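PDB 3U4K: fimbria adhesin protein from Klebsiella pneumoniae, which probably serves as the fimbrial adhesin that binds human collagen V, this piece being its receptor-binding domain with a jelly-roll beta-barrel fold. Local coordinates for residues A[149-154]-A[168-173]. Numbering follows the deposited sequence.
Sequences GTLASG and TSLNAD
Gly154 and Leu170 form a hydrogen-bonded antiparallel pair, a compact example of how the regular pairing of two jelly-roll strands, here 154-160 and 166-170, gives way to looser loop contacts. Gly154 N donates to Leu170 O at 3.0 Å, nearly straight at 176°, and Leu170 N returns a bond to Gly154 O at 3.0 Å. Leu170 O also receives a weak bond from Ser153 OG, 3.5 Å away; the hydroxyl is brought there by a chi1 of -180°, which sets OG opposite the backbone N. Beside the pair, Ser169 CB lies near Gly154 O, and Ser153 CA makes a CH...O contact with Asn171 O.

The apolar part belongs to two leucines. Leu170 extends its CD1 branch across Leu151, reaching CB at 3.9 Å and CD1 at 4.1 Å, so the meeting is of branch against side-chain stem as much as methyl against methyl. Tyr156 and Ile175 each touch both leucines, placing them between strands 154-160 and 175-178.

At the Thr150-Asp173 end, among exposed residues, the contact is slight. Thr150 presents its methyl CG2, which lies anti to the backbone N, to the carboxylate of Asp173, 3.5 Å from OD1.

Strand 149-150 pairs with 175-178, whereas 154-160 pairs with 166-170, so the segment 149-154 runs from one sheet to the other, and 168-173 leaves its sheet heading for strand 175-178. The chemistry implies a join fixed by backbone bonds at Gly154, backed by buried leucines and edged by polar, solvent-facing groups.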
loop_
_atom_site.group_PDB
_atom_site.type_symbol
_atom_site.label_atom_id
_atom_site.label_comp_id
_atom_site.label_asym_id
_atom_site.label_seq_id
_atom_site.Cartn_x
_atom_site.Cartn_y
_atom_site.Cartn_z
ATOM N N GLY A 149 3.142 0.623 -19.398
ATOM C CA GLY A 149 3.902 1.672 -18.723
ATOM C C GLY A 149 4.603 1.230 -17.451
ATOM O O GLY A 149 4.429 0.099 -16.989
ATOM N N THR A 150 5.404 2.137 -16.895
ATOM C CA THR A 150 6.110 1.912 -15.638
ATOM C C THR A 150 5.563 2.875 -14.593
ATOM O O THR A 150 5.354 4.056 -14.879
ATOM C CB THR A 150 7.627 2.135 -15.796
ATOM O OG1 THR A 150 8.103 1.392 -16.923
ATOM C CG2 THR A 150 8.380 1.686 -14.555
ATOM N N LEU A 151 5.322 2.364 -13.389
ATOM C CA LEU A 151 4.759 3.170 -12.306
ATOM C C LEU A 151 5.752 4.194 -11.772
ATOM O O LEU A 151 6.961 3.950 -11.758
ATOM C CB LEU A 151 4.250 2.277 -11.176
ATOM C CG LEU A 151 3.030 1.423 -11.523
ATOM C CD1 LEU A 151 2.790 0.376 -10.454
ATOM C CD2 LEU A 151 1.802 2.296 -11.703
ATOM N N ALA A 152 5.223 5.338 -11.340
ATOM C CA ALA A 152 6.035 6.460 -10.864
ATOM C C ALA A 152 6.789 6.152 -9.573
ATOM O O ALA A 152 6.289 5.446 -8.697
ATOM C CB ALA A 152 5.170 7.698 -10.685
ATOM N N SER A 153 7.997 6.695 -9.475
ATOM C CA SER A 153 8.827 6.569 -8.280
ATOM C C SER A 153 8.261 7.378 -7.105
ATOM O O SER A 153 7.599 8.402 -7.307
ATOM C CB SER A 153 10.248 7.034 -8.603
ATOM O OG SER A 153 11.095 6.922 -7.478
ATOM N N GLY A 154 8.508 6.909 -5.883
ATOM C CA GLY A 154 8.122 7.649 -4.678
ATOM C C GLY A 154 7.158 6.927 -3.752
ATOM O O GLY A 154 6.894 5.738 -3.938
ATOM N N THR A 168 5.201 2.478 2.520
ATOM C CA THR A 168 5.512 1.655 1.350
ATOM C C THR A 168 5.682 2.534 0.115
ATOM O O THR A 168 4.908 3.467 -0.104
ATOM C CB THR A 168 4.441 0.579 1.077
ATOM O OG1 THR A 168 3.240 1.199 0.610
ATOM C CG2 THR A 168 4.146 -0.245 2.326
ATOM N N SER A 169 6.697 2.223 -0.686
ATOM C CA SER A 169 7.063 3.054 -1.830
ATOM C C SER A 169 7.701 2.255 -2.973
ATOM O O SER A 169 7.941 1.049 -2.852
ATOM C CB SER A 169 8.006 4.171 -1.374
ATOM O OG SER A 169 9.221 3.638 -0.881
ATOM N N LEU A 170 7.967 2.942 -4.085
ATOM C CA LEU A 170 8.619 2.343 -5.247
ATOM C C LEU A 170 9.853 3.123 -5.662
ATOM O O LEU A 170 9.914 4.341 -5.483
ATOM C CB LEU A 170 7.653 2.276 -6.431
ATOM C CG LEU A 170 6.601 1.167 -6.455
ATOM C CD1 LEU A 170 5.631 1.389 -7.605
ATOM C CD2 LEU A 170 7.253 -0.201 -6.567
ATOM N N ASN A 171 10.829 2.410 -6.218
ATOM C CA ASN A 171 11.979 3.026 -6.873
ATOM C C ASN A 171 11.643 3.394 -8.316
ATOM O O ASN A 171 10.469 3.484 -8.691
ATOM C CB ASN A 171 13.173 2.069 -6.858
ATOM C CG ASN A 171 13.760 1.889 -5.476
ATOM O OD1 ASN A 171 14.056 2.860 -4.778
ATOM N ND2 ASN A 171 13.945 0.636 -5.076
ATOM N N ALA A 172 12.680 3.621 -9.117
ATOM C CA ALA A 172 12.526 3.728 -10.559
ATOM C C ALA A 172 12.596 2.323 -11.157
ATOM O O ALA A 172 13.435 1.512 -10.749
ATOM C CB ALA A 172 13.606 4.621 -11.146
ATOM N N ASP A 173 11.700 2.047 -12.105
ATOM C CA ASP A 173 11.615 0.749 -12.798
ATOM C C ASP A 173 11.507 -0.443 -11.843
ATOM O O ASP A 173 12.259 -1.416 -11.954
ATOM C CB ASP A 173 12.786 0.558 -13.781
ATOM C CG ASP A 173 12.838 1.631 -14.859
ATOM O OD1 ASP A 173 11.791 2.249 -15.162
ATOM O OD2 ASP A 173 13.935 1.851 -15.415
#